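Side-chain contacts in sialidase B (Streptococcus pneumoniae serotype 4, PDB 4XJW), which hydrolyses the alpha-glycosidic linkages that hold terminal sialic acids on oligosaccharides, glycoproteins, glycolipids and colominic acid: residues Tyr119-Tyr122 with Glu127-Ser130; Ser541-Ile546 with Ile598-His603; Ala422-Gln427 with Glu431-Phe436; Pro361-Ile366 with Val372-Lys377; Ser385-Phe388 with Leu393-Arg396. The protein carries 1 engineered substitution. All coordinates share one frame; numbering follows the deposited sequence. Where two conformers were deposited one is given.

How the interactions relate
Interactions 1, 4 and 5 each pair the two strands of a beta hairpin, interaction 3 closes a strand back on the loop that follows it, and interaction 2 sets the segment following one blade's outer strand against the outer strand of the next, without backbone pairing. Interactions 4 and 5 reach the same sheet, where strands 372-374 and 377-387 are neighbours. Interaction 5 is a surface contact and relies on a salt-bridge network, whereas the other four are partly buried. Interaction 1 packs Met121 and Phe129 into a sandwich interior, and interaction 2 is carried by apolar packing between propeller blades. Interaction 3 depends on hydroxyl groups gripping backbone atoms, and interaction 4 adds bridging waters to its ladder.

Interaction 1: Tyr119-Tyr122 with Glu127-Ser130; sequences YTMY and EVFS
Met121 lays its CB over one face of the Phe129 ring, a CH-pi contact with CB 3.5 Å from the ring centroid and 18° off the ring normal. The ring reaches this place because Phe129 CG stands between its own backbone N and carbonyl carbon (chi1 62°), which tips the phenyl group beneath the opposing strand. Beyond CB, Met121 bends and runs side by side with Val128, its CG 3.5 Å from Val128 CG2; a flexible thioether chain suits a site where it must fit both a ring and a branched neighbour. Val128 and Phe129 can both face Met121 because the 127-130 strand carries a classic beta bulge: Val128 N donates to Met121 O at 2.9 Å, and Met121 N donates to Phe129 O. The other face mixes a polar bond with ring-to-methylene packing. Thr120 OG1 and Ser130 OG share a hydrogen bond of 2.9 Å, and the Tyr122 ring crosses Glu127 obliquely, with CD2 3.8 Å from Glu127 CB, while its hydroxyl bonds to Asp179. The 119-122 strand is hydrogen-bonded on its far edge to strand 102-113. From the Met121 and Phe129 face, side chains pack on strands 74-80 and 85-91, so this face of the hairpin, which belongs to one sheet, packs across the interior onto the other sheet of a lectin-like sandwich, in keeping with the concanavalin-type N-terminal domain.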
# COMPACT_ATOMS: atom_id res chain seq x y z
N TYR A 119 -18.65 -12.25 -14.85
CA TYR A 119 -18.74 -12.74 -13.49
C TYR A 119 -18.00 -11.74 -12.61
O TYR A 119 -16.84 -11.41 -12.87
CB TYR A 119 -18.06 -14.10 -13.36
CG TYR A 119 -18.60 -15.19 -14.27
CD1 TYR A 119 -19.77 -15.87 -13.96
CD2 TYR A 119 -17.91 -15.55 -15.42
CE1 TYR A 119 -20.26 -16.88 -14.78
CE2 TYR A 119 -18.38 -16.57 -16.24
CZ TYR A 119 -19.56 -17.23 -15.92
OH TYR A 119 -20.02 -18.24 -16.74
N THR A 120 -18.67 -11.24 -11.58
CA THR A 120 -18.06 -10.23 -10.72
C THR A 120 -18.20 -10.62 -9.26
O THR A 120 -19.30 -10.97 -8.81
CB THR A 120 -18.77 -8.87 -10.91
OG1 THR A 120 -18.73 -8.50 -12.29
CG2 THR A 120 -18.10 -7.78 -10.08
N MET A 121 -17.11 -10.52 -8.50
CA MET A 121 -17.11 -10.85 -7.08
C MET A 121 -16.81 -9.62 -6.22
O MET A 121 -15.84 -8.91 -6.49
CB MET A 121 -16.06 -11.90 -6.79
CG MET A 121 -15.93 -12.24 -5.31
SD MET A 121 -17.32 -13.25 -4.72
CE MET A 121 -16.85 -14.81 -5.44
N TYR A 122 -17.64 -9.39 -5.21
CA TYR A 122 -17.37 -8.34 -4.22
C TYR A 122 -17.24 -9.00 -2.86
O TYR A 122 -18.00 -9.89 -2.53
CB TYR A 122 -18.53 -7.35 -4.14
CG TYR A 122 -18.97 -6.72 -5.44
CD1 TYR A 122 -19.89 -7.35 -6.26
CD2 TYR A 122 -18.50 -5.46 -5.83
CE1 TYR A 122 -20.33 -6.76 -7.45
CE2 TYR A 122 -18.93 -4.86 -6.99
CZ TYR A 122 -19.84 -5.53 -7.80
OH TYR A 122 -20.27 -4.94 -8.97
N GLU A 127 -14.88 -4.67 -4.97
CA GLU A 127 -14.83 -5.52 -6.17
C GLU A 127 -13.46 -6.15 -6.29
O GLU A 127 -12.46 -5.45 -6.53
CB GLU A 127 -15.14 -4.71 -7.42
CG GLU A 127 -15.26 -5.58 -8.66
CD GLU A 127 -15.32 -4.77 -9.94
OE1 GLU A 127 -16.33 -4.07 -10.15
OE2 GLU A 127 -14.36 -4.84 -10.73
N VAL A 128 -13.39 -7.47 -6.12
CA VAL A 128 -12.10 -8.17 -6.13
C VAL A 128 -11.77 -8.82 -7.47
O VAL A 128 -10.60 -9.06 -7.77
CB VAL A 128 -11.97 -9.19 -4.96
CG1 VAL A 128 -12.06 -8.47 -3.59
CG2 VAL A 128 -13.02 -10.28 -5.07
N PHE A 129 -12.80 -9.14 -8.26
CA PHE A 129 -12.59 -9.46 -9.67
C PHE A 129 -13.84 -9.24 -10.50
O PHE A 129 -14.96 -9.26 -9.99
CB PHE A 129 -11.97 -10.86 -9.91
CG PHE A 129 -12.82 -12.03 -9.42
CD1 PHE A 129 -13.92 -12.47 -10.15
CD2 PHE A 129 -12.47 -12.69 -8.25
CE1 PHE A 129 -14.68 -13.56 -9.70
CE2 PHE A 129 -13.21 -13.78 -7.80
CZ PHE A 129 -14.30 -14.22 -8.52
N SER A 130 -13.63 -8.99 -11.79
CA SER A 130 -14.73 -8.86 -12.73
C SER A 130 -14.22 -9.40 -14.05
O SER A 130 -13.33 -8.82 -14.67
CB SER A 130 -15.18 -7.41 -12.86
OG SER A 130 -16.43 -7.33 -13.52

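Interaction 2: Ser541-Ile546 with Ile598-His603; sequences SYIDGI and IDWKYH
Ile543 and Trp600 meet where two neighbouring four-stranded sheets, blades of the sialidase beta-propeller, lie against each other; segment 541-546 runs on from the outermost strand 541-542 of one, and strand 597-605 is outermost in the other. The backbones stay apart, the nearest CA atoms being those of Gly545 and Trp600 at 7.9 Å, so side chains carry most of the contact. Ile543 crosses the indole at about a right angle and touches it with two branches. Ile543 CG2 approaches Trp600 NE1 at 3.8 Å, and Ile543 CD1, carried outward by an extended chain (chi2 173°), lies 3.9 Å from Trp600 CZ2. A beta-branched residue suits this place because its two arms spread along the long indole. The same indole has Ile598 CG2 from its own strand over one face, 3.5 Å above the plane, which probably helps fix its tilt. A classic beta bulge at Lys601 and Tyr602 explains why Trp600 and His603, three positions apart, both lean toward the 541-546 segment. His603 brings CE1 to 3.7 Å from Gly545 O, with Ile546 CG1 a looser neighbour, 4.5 Å from His603 CE1, and the bond from ND1 to Gln585 should hold the imidazole in that rotation. Gly545 has phi 118°, a backbone shape natural to glycine. Among the neighbouring strands, Leu572 of strand 569-575 touches Ile543, Ile546 and Trp600, and Val587 of strand 584-592 touches Ile546, Trp600 and His603, while Ile543 also packs on Tyr527 of strand 526-530 in its own blade.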
# COMPACT_ATOMS: atom_id res chain seq x y z
N SER A 541 21.11 -3.14 18.94
CA SER A 541 20.59 -4.30 19.65
C SER A 541 19.42 -4.88 18.88
O SER A 541 18.97 -4.29 17.89
CB SER A 541 20.14 -3.91 21.05
OG SER A 541 21.25 -3.51 21.83
N TYR A 542 18.91 -6.03 19.32
CA TYR A 542 17.80 -6.69 18.66
C TYR A 542 16.70 -7.06 19.63
O TYR A 542 16.95 -7.31 20.81
CB TYR A 542 18.28 -7.94 17.91
CG TYR A 542 19.33 -7.64 16.88
CD1 TYR A 542 18.97 -7.32 15.57
CD2 TYR A 542 20.68 -7.65 17.20
CE1 TYR A 542 19.92 -7.03 14.62
CE2 TYR A 542 21.64 -7.36 16.26
CZ TYR A 542 21.26 -7.06 14.97
OH TYR A 542 22.21 -6.77 14.03
N ILE A 543 15.47 -7.06 19.13
CA ILE A 543 14.33 -7.51 19.90
C ILE A 543 14.22 -9.02 19.72
O ILE A 543 14.10 -9.51 18.60
CB ILE A 543 13.05 -6.80 19.41
CG1 ILE A 543 13.18 -5.29 19.61
CG2 ILE A 543 11.80 -7.37 20.08
CD1 ILE A 543 12.04 -4.49 18.99
N ASP A 544 14.33 -9.76 20.82
CA ASP A 544 13.95 -11.16 20.83
C ASP A 544 12.46 -11.14 21.14
O ASP A 544 12.00 -10.37 21.98
CB ASP A 544 14.71 -11.94 21.90
CG ASP A 544 16.22 -11.83 21.77
OD1 ASP A 544 16.73 -11.77 20.63
OD2 ASP A 544 16.91 -11.80 22.82
N GLY A 545 11.69 -11.97 20.44
CA GLY A 545 10.28 -12.09 20.73
C GLY A 545 9.35 -11.69 19.59
O GLY A 545 8.15 -11.93 19.66
N ILE A 546 9.91 -11.04 18.57
CA ILE A 546 9.16 -10.73 17.36
C ILE A 546 9.91 -11.36 16.21
O ILE A 546 11.12 -11.20 16.12
CB ILE A 546 9.04 -9.22 17.12
CG1 ILE A 546 8.31 -8.55 18.29
CG2 ILE A 546 8.28 -8.94 15.81
CD1 ILE A 546 8.20 -7.05 18.15
N ILE A 598 12.85 -2.08 27.44
CA ILE A 598 11.43 -2.25 27.18
C ILE A 598 11.01 -3.71 27.31
O ILE A 598 11.60 -4.60 26.69
CB ILE A 598 11.07 -1.77 25.75
CG1 ILE A 598 11.44 -0.30 25.56
CG2 ILE A 598 9.59 -2.01 25.46
CD1 ILE A 598 11.13 0.24 24.17
N ASP A 599 9.99 -3.95 28.14
CA ASP A 599 9.39 -5.28 28.27
C ASP A 599 8.19 -5.40 27.35
O ASP A 599 7.15 -4.79 27.59
CB ASP A 599 8.97 -5.54 29.72
CG ASP A 599 8.06 -6.75 29.86
OD1 ASP A 599 8.28 -7.76 29.14
OD2 ASP A 599 7.13 -6.70 30.68
N TRP A 600 8.34 -6.19 26.29
CA TRP A 600 7.24 -6.41 25.34
C TRP A 600 6.19 -7.34 25.93
O TRP A 600 6.31 -8.57 25.86
CB TRP A 600 7.78 -6.89 23.99
CG TRP A 600 8.83 -5.97 23.48
CD1 TRP A 600 10.18 -6.15 23.52
CD2 TRP A 600 8.62 -4.68 22.88
NE1 TRP A 600 10.83 -5.07 22.98
CE2 TRP A 600 9.89 -4.15 22.57
CE3 TRP A 600 7.48 -3.93 22.57
CZ2 TRP A 600 10.05 -2.91 21.96
CZ3 TRP A 600 7.65 -2.69 21.97
CH2 TRP A 600 8.92 -2.19 21.68
N LYS A 601 5.17 -6.74 26.52
CA LYS A 601 4.25 -7.44 27.41
C LYS A 601 2.97 -7.96 26.74
O LYS A 601 2.46 -9.02 27.11
CB LYS A 601 3.90 -6.51 28.57
CG LYS A 601 3.04 -7.12 29.65
CD LYS A 601 2.90 -6.12 30.80
CE LYS A 601 2.11 -6.68 31.97
NZ LYS A 601 2.09 -5.70 33.10
N TYR A 602 2.45 -7.21 25.78
CA TYR A 602 1.19 -7.57 25.13
C TYR A 602 1.37 -7.70 23.61
O TYR A 602 2.05 -6.89 22.99
CB TYR A 602 0.12 -6.51 25.42
CG TYR A 602 -0.17 -6.29 26.89
CD1 TYR A 602 -0.96 -7.18 27.60
CD2 TYR A 602 0.33 -5.17 27.55
CE1 TYR A 602 -1.24 -6.97 28.93
CE2 TYR A 602 0.05 -4.95 28.88
CZ TYR A 602 -0.73 -5.86 29.57
OH TYR A 602 -1.01 -5.66 30.90
N HIS A 603 0.76 -8.74 23.03
CA HIS A 603 0.74 -8.92 21.57
C HIS A 603 -0.72 -9.00 21.12
O HIS A 603 -1.46 -9.87 21.58
CB HIS A 603 1.43 -10.23 21.18
CG HIS A 603 2.91 -10.22 21.39
ND1 HIS A 603 3.81 -10.28 20.34
CD2 HIS A 603 3.65 -10.18 22.52
CE1 HIS A 603 5.04 -10.26 20.82
NE2 HIS A 603 4.98 -10.21 22.14

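Interaction 3: Ala422-Gln427 with Glu431-Phe436; sequences AMTTSQ and ESWEQF
Ser426 OG is gripped from several sides: the backbone N-H groups of Asn428 and Gly430 bond to it, and Ser432 O lies 2.8 Å from OG, a bond that its one proton could make, although another acceptor is within reach. With OG anti to the backbone N (chi1 172°), the hydroxyl turns into the loop, and a serine is small enough to sit inside so tight a turn. Ser426 CB is used as well, resting over one face of Trp433, 3.8 Å from the centroid of the six-membered ring and 20° off the normal. The indole is anchored at its other end by NE1, which bonds to Thr241. Thr424 CG2 approaches the same ring from another direction, 3.7 Å from Trp433 CE3. These residues belong to the second BNR repeat, an Asp-box, whose Ser-x-Asp-x-Gly-x-Thr-Trp pattern appears here as Ser426, Asn428, Gly430, Ser432 and Trp433; Asn428 takes the aspartate position, and its OD1 accepts from Ser432 N. The loop is then sewn back onto its strand. Thr424 OG1 donates to Glu434 O at 2.6 Å, standing well above the carbonyl plane, and Glu434 N donates to Thr425 O at 2.9 Å in a nearly straight bond. Thr425 N, by contrast, is buried with no partner in the model. A water accepts from Gln427 N and also bonds to Ser432 OG at 3.2 Å. Farther on, Ala422 CB meets Phe436 CD1 at 3.5 Å, the small methyl fitting beside a ring that also packs against Phe287 and Tyr370.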
# COMPACT_ATOMS: atom_id res chain seq x y z
N ALA A 422 13.07 14.76 -1.89
CA ALA A 422 12.48 16.10 -1.97
C ALA A 422 11.59 16.34 -0.77
O ALA A 422 11.17 15.39 -0.12
CB ALA A 422 11.69 16.26 -3.23
N MET A 423 11.29 17.61 -0.53
CA MET A 423 10.40 17.99 0.56
C MET A 423 9.33 18.93 0.04
O MET A 423 9.57 19.70 -0.89
CB MET A 423 11.20 18.65 1.69
CG MET A 423 11.70 20.02 1.39
SD MET A 423 12.33 20.85 2.87
CE MET A 423 11.31 20.20 4.14
N THR A 424 8.13 18.84 0.62
CA THR A 424 7.10 19.83 0.39
C THR A 424 6.54 20.21 1.75
O THR A 424 6.75 19.49 2.74
CB THR A 424 5.98 19.34 -0.57
OG1 THR A 424 5.03 20.40 -0.75
CG2 THR A 424 5.27 18.11 -0.01
N THR A 425 5.87 21.35 1.80
CA THR A 425 5.26 21.82 3.04
C THR A 425 3.82 22.20 2.80
O THR A 425 3.41 22.47 1.67
CB THR A 425 5.98 23.05 3.62
OG1 THR A 425 5.77 24.18 2.76
CG2 THR A 425 7.48 22.81 3.78
N SER A 426 3.04 22.21 3.87
CA SER A 426 1.67 22.68 3.80
C SER A 426 1.46 23.68 4.92
O SER A 426 1.85 23.44 6.06
CB SER A 426 0.67 21.54 3.95
OG SER A 426 -0.64 22.08 4.07
N GLN A 427 0.82 24.79 4.59
CA GLN A 427 0.53 25.83 5.57
C GLN A 427 -0.90 25.71 6.07
O GLN A 427 -1.34 26.50 6.91
CB GLN A 427 0.78 27.21 4.96
CG GLN A 427 2.26 27.55 4.81
CD GLN A 427 2.59 28.18 3.47
OE1 GLN A 427 1.69 28.53 2.70
NE2 GLN A 427 3.88 28.33 3.18
N GLU A 431 -4.43 20.72 3.37
CA GLU A 431 -5.45 21.10 2.39
C GLU A 431 -4.86 21.45 1.03
O GLU A 431 -5.54 21.34 0.01
CB GLU A 431 -6.32 22.26 2.93
CG GLU A 431 -7.16 21.85 4.14
CD GLU A 431 -7.54 23.03 5.01
OE1 GLU A 431 -7.64 24.15 4.47
OE2 GLU A 431 -7.73 22.84 6.23
N SER A 432 -3.59 21.85 1.03
CA SER A 432 -2.79 21.97 -0.19
C SER A 432 -1.31 21.86 0.16
O SER A 432 -0.91 22.07 1.30
CB SER A 432 -3.07 23.29 -0.91
OG SER A 432 -2.60 24.39 -0.16
N TRP A 433 -0.49 21.54 -0.85
CA TRP A 433 0.95 21.36 -0.69
C TRP A 433 1.70 22.26 -1.66
O TRP A 433 1.27 22.46 -2.80
CB TRP A 433 1.33 19.90 -0.94
CG TRP A 433 0.72 18.95 0.04
CD1 TRP A 433 -0.45 18.26 -0.10
CD2 TRP A 433 1.23 18.63 1.34
NE1 TRP A 433 -0.68 17.49 1.02
CE2 TRP A 433 0.33 17.71 1.92
CE3 TRP A 433 2.37 19.00 2.06
CZ2 TRP A 433 0.52 17.18 3.21
CZ3 TRP A 433 2.57 18.47 3.34
CH2 TRP A 433 1.65 17.56 3.90
N GLU A 434 2.84 22.78 -1.20
CA GLU A 434 3.74 23.60 -2.01
C GLU A 434 4.44 22.78 -3.07
O GLU A 434 4.45 21.54 -3.03
CB GLU A 434 4.81 24.22 -1.12
CG GLU A 434 4.27 25.27 -0.13
CD GLU A 434 3.54 26.39 -0.85
OE1 GLU A 434 4.07 26.88 -1.87
OE2 GLU A 434 2.44 26.77 -0.39
N GLN A 435 5.06 23.48 -4.02
CA GLN A 435 5.93 22.80 -4.98
C GLN A 435 7.14 22.22 -4.24
O GLN A 435 7.73 22.87 -3.38
CB GLN A 435 6.37 23.76 -6.08
CG GLN A 435 5.23 24.23 -6.99
CD GLN A 435 4.52 23.09 -7.68
OE1 GLN A 435 5.14 22.10 -8.08
NE2 GLN A 435 3.21 23.21 -7.83
N PHE A 436 7.51 20.99 -4.59
CA PHE A 436 8.60 20.32 -3.89
C PHE A 436 9.96 20.96 -4.16
O PHE A 436 10.17 21.57 -5.21
CB PHE A 436 8.60 18.80 -4.15
CG PHE A 436 9.10 18.39 -5.52
CD1 PHE A 436 10.46 18.34 -5.81
CD2 PHE A 436 8.19 18.02 -6.51
CE1 PHE A 436 10.91 17.96 -7.05
CE2 PHE A 436 8.64 17.64 -7.77
CZ PHE A 436 10.00 17.60 -8.04
O HOH W 1 -0.33 25.15 1.95

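Interaction 4: Pro361-Ile366 with Val372-Lys377; sequences PTNYTI and VLEGGK
In the beta hairpin of strands 360-366 and 372-374, Tyr364 and Glu374 form a non-hydrogen-bonded antiparallel pair whose side chains run together off one face of the hairpin. Tyr364 CE1 is 3.5 Å from Glu374 CG, and the ring and carboxylate planes are 30° apart. The glutamate chain is fully extended, with CG anti to the backbone N (chi1 -180°). Glutamate suits the place because its methylenes can line an aromatic ring while its carboxylate stays level with the hydroxyl, where a water is held. That water joins the two ends, 2.6 Å from Tyr364 OH and 2.9 Å from Glu374 OE1. Farther along this face, Ile366 CD1 meets Val372 CG2 at 3.9 Å. Thr365 and Leu373 exchange backbone bonds, and Gly375 N donates to Asn363 O at 2.8 Å. A second water links Asn363 O, Thr365 OG1 and Gly376 N. Gly375 and Gly376, both with positive phi, suit the type I' turn from Glu374 to Lys377, which leads into strand 377-387. That strand pairs with 372-374, and strand 352-355 borders 360-366 on its far edge; Tyr364 meets Phe413 edge-to-face, while Ile366 and Val372 both pack on Val406.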
# COMPACT_ATOMS: atom_id res chain seq x y z
N PRO A 361 26.31 31.83 -18.57
CA PRO A 361 24.90 31.44 -18.45
C PRO A 361 24.24 31.24 -19.81
O PRO A 361 24.62 31.89 -20.78
CB PRO A 361 24.27 32.62 -17.73
CG PRO A 361 25.12 33.79 -18.10
CD PRO A 361 26.52 33.25 -18.22
N THR A 362 23.25 30.36 -19.86
CA THR A 362 22.48 30.12 -21.07
C THR A 362 21.23 30.97 -21.05
O THR A 362 21.03 31.76 -20.13
CB THR A 362 22.03 28.66 -21.17
OG1 THR A 362 21.02 28.41 -20.17
CG2 THR A 362 23.19 27.71 -20.94
N ASN A 363 20.37 30.81 -22.05
CA ASN A 363 19.08 31.50 -22.08
C ASN A 363 17.99 30.65 -21.42
O ASN A 363 16.81 31.00 -21.47
CB ASN A 363 18.70 31.85 -23.52
CG ASN A 363 17.63 32.93 -23.61
OD1 ASN A 363 17.58 33.84 -22.78
ND2 ASN A 363 16.77 32.83 -24.61
N TYR A 364 18.40 29.54 -20.81
CA TYR A 364 17.44 28.66 -20.15
C TYR A 364 17.43 28.86 -18.65
O TYR A 364 18.48 29.08 -18.04
CB TYR A 364 17.78 27.20 -20.44
CG TYR A 364 17.71 26.83 -21.90
CD1 TYR A 364 16.49 26.57 -22.50
CD2 TYR A 364 18.86 26.74 -22.65
CE1 TYR A 364 16.42 26.22 -23.83
CE2 TYR A 364 18.81 26.38 -23.98
CZ TYR A 364 17.59 26.13 -24.57
OH TYR A 364 17.53 25.78 -25.89
N THR A 365 16.25 28.76 -18.06
CA THR A 365 16.11 28.76 -16.62
C THR A 365 15.21 27.61 -16.17
O THR A 365 14.47 27.04 -16.97
CB THR A 365 15.55 30.09 -16.08
OG1 THR A 365 14.26 30.34 -16.65
CG2 THR A 365 16.49 31.25 -16.42
N ILE A 366 15.30 27.28 -14.88
CA ILE A 366 14.44 26.28 -14.27
C ILE A 366 13.57 26.98 -13.23
O ILE A 366 14.10 27.72 -12.40
CB ILE A 366 15.28 25.19 -13.57
CG1 ILE A 366 16.32 24.60 -14.54
CG2 ILE A 366 14.41 24.11 -12.99
CD1 ILE A 366 15.71 23.90 -15.76
N VAL A 372 11.44 23.56 -17.39
CA VAL A 372 12.42 24.27 -18.22
C VAL A 372 11.80 25.46 -18.95
O VAL A 372 10.76 25.32 -19.62
CB VAL A 372 13.03 23.33 -19.28
CG1 VAL A 372 14.07 24.08 -20.11
CG2 VAL A 372 13.65 22.11 -18.61
N LEU A 373 12.43 26.62 -18.83
CA LEU A 373 12.01 27.80 -19.56
C LEU A 373 13.12 28.22 -20.52
O LEU A 373 14.30 28.10 -20.20
CB LEU A 373 11.69 28.95 -18.60
CG LEU A 373 10.29 29.01 -17.98
CD1 LEU A 373 10.00 27.82 -17.08
CD2 LEU A 373 10.11 30.29 -17.20
N GLU A 374 12.74 28.70 -21.70
CA GLU A 374 13.70 29.29 -22.63
C GLU A 374 13.34 30.75 -22.86
O GLU A 374 12.26 31.06 -23.37
CB GLU A 374 13.75 28.53 -23.95
CG GLU A 374 14.76 29.11 -24.94
CD GLU A 374 14.74 28.40 -26.28
OE1 GLU A 374 13.81 27.61 -26.52
OE2 GLU A 374 15.67 28.63 -27.08
N GLY A 375 14.24 31.65 -22.48
CA GLY A 375 13.95 33.07 -22.57
C GLY A 375 12.68 33.41 -21.83
O GLY A 375 11.86 34.21 -22.30
N GLY A 376 12.50 32.78 -20.67
CA GLY A 376 11.36 33.07 -19.81
C GLY A 376 10.06 32.39 -20.22
O GLY A 376 9.06 32.51 -19.51
N LYS A 377 10.06 31.69 -21.35
CA LYS A 377 8.82 31.05 -21.80
C LYS A 377 8.85 29.53 -21.67
O LYS A 377 9.87 28.88 -21.91
CB LYS A 377 8.44 31.52 -23.21
CG LYS A 377 8.21 33.02 -23.28
CD LYS A 377 7.60 33.47 -24.60
CE LYS A 377 8.46 34.55 -25.26
NZ LYS A 377 7.81 35.14 -26.47
O HOH W 2 14.46 31.58 -19.30
O HOH W 3 15.27 25.12 -27.07

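Interaction 5: Ser385-Phe388 with Leu393-Arg396; sequences SVDF and LRER
The Arg394 guanidinium holds Asp387 at its edge and has Arg396 NH1 over its centre, 3.1 Å above the plane; Arg396 in turn carries Asp387 OD2 over one face of its own guanidinium, 3.4 Å above it. Arg394 grips the carboxylate side-on. Arg394 NH2 donates to Asp387 OD1 at 2.9 Å and Arg394 NE to Asp387 OD2 at 3.2 Å, with the carboxylate and guanidinium planes 50° apart. Both oxygens are met on their syn side. A bend late in the Arg394 chain (chi3 43°) helps bring NE and NH2 round to the acid. Arg396 contributes through charge alone: its NE is 3.6 Å from Asp387 OD2, but the oxygen sits far off the guanidinium plane. The one carboxylate probably draws both guanidinium groups together, while its OD1 also accepts from the backbone N of Asp389. At the turn end, the Phe388 ring takes Leu393 CD1 over one face and meets Leu393 CB at 3.6 Å from CE1, while Trp270 approaches it edge-to-face. On the face opposite the acid, Val386 and Glu395 lie side by side, and the Glu395 carboxylate is held by Tyr263 and Ser282. Backbone bonds join Ser385 to Arg396 and Asp387 to Arg394. This is a beta hairpin with a cross-strand salt bridge on a hydrogen-bonded antiparallel pair, joining strands 377-387 and 394-398 at the protein surface.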
# COMPACT_ATOMS: atom_id res chain seq x y z
N SER A 385 0.61 7.87 -22.40
CA SER A 385 -0.42 7.04 -21.79
C SER A 385 0.02 5.59 -21.95
O SER A 385 0.86 5.29 -22.80
CB SER A 385 -1.76 7.24 -22.47
OG SER A 385 -2.37 8.46 -22.09
N VAL A 386 -0.53 4.68 -21.16
CA VAL A 386 -0.20 3.27 -21.27
C VAL A 386 -1.41 2.41 -21.61
O VAL A 386 -2.53 2.74 -21.26
CB VAL A 386 0.50 2.73 -20.00
CG1 VAL A 386 1.69 3.58 -19.66
CG2 VAL A 386 -0.48 2.67 -18.83
N ASP A 387 -1.18 1.29 -22.29
CA ASP A 387 -2.27 0.35 -22.57
C ASP A 387 -1.72 -1.05 -22.82
O ASP A 387 -0.52 -1.23 -23.08
CB ASP A 387 -3.09 0.80 -23.78
CG ASP A 387 -2.36 0.59 -25.09
OD1 ASP A 387 -2.46 -0.52 -25.65
OD2 ASP A 387 -1.69 1.53 -25.55
N PHE A 388 -2.61 -2.04 -22.76
CA PHE A 388 -2.27 -3.43 -23.04
C PHE A 388 -3.09 -3.92 -24.22
O PHE A 388 -3.28 -5.13 -24.38
CB PHE A 388 -2.56 -4.31 -21.82
CG PHE A 388 -1.58 -4.15 -20.69
CD1 PHE A 388 -0.43 -4.92 -20.65
CD2 PHE A 388 -1.80 -3.22 -19.68
CE1 PHE A 388 0.48 -4.79 -19.61
CE2 PHE A 388 -0.90 -3.08 -18.64
CZ PHE A 388 0.25 -3.86 -18.61
N LEU A 393 2.46 -4.42 -22.68
CA LEU A 393 2.46 -3.02 -22.27
C LEU A 393 3.06 -2.13 -23.35
O LEU A 393 4.15 -2.39 -23.86
CB LEU A 393 3.22 -2.84 -20.96
CG LEU A 393 3.46 -1.39 -20.52
CD1 LEU A 393 2.14 -0.72 -20.20
CD2 LEU A 393 4.42 -1.32 -19.34
N ARG A 394 2.32 -1.08 -23.71
CA ARG A 394 2.80 -0.08 -24.64
C ARG A 394 2.70 1.28 -23.98
O ARG A 394 1.69 1.58 -23.35
CB ARG A 394 1.97 -0.12 -25.93
CG ARG A 394 2.30 0.97 -26.93
CD ARG A 394 1.52 0.78 -28.22
NE ARG A 394 0.13 0.41 -27.95
CZ ARG A 394 -0.72 -0.05 -28.86
NH1 ARG A 394 -0.33 -0.20 -30.11
NH2 ARG A 394 -1.96 -0.37 -28.51
N GLU A 395 3.75 2.07 -24.11
CA GLU A 395 3.79 3.42 -23.57
C GLU A 395 3.92 4.36 -24.75
O GLU A 395 4.91 4.31 -25.48
CB GLU A 395 4.98 3.55 -22.62
CG GLU A 395 4.96 2.47 -21.54
CD GLU A 395 6.11 2.56 -20.55
OE1 GLU A 395 6.63 3.68 -20.32
OE2 GLU A 395 6.49 1.50 -20.00
N ARG A 396 2.91 5.21 -24.95
CA ARG A 396 2.93 6.06 -26.13
C ARG A 396 2.34 7.45 -25.94
O ARG A 396 1.45 7.68 -25.12
CB ARG A 396 2.22 5.37 -27.28
CG ARG A 396 0.81 4.98 -26.96
CD ARG A 396 0.09 4.45 -28.19
NE ARG A 396 -1.32 4.22 -27.91
CZ ARG A 396 -2.12 3.44 -28.63
NH1 ARG A 396 -1.64 2.79 -29.68
NH2 ARG A 396 -3.39 3.30 -28.29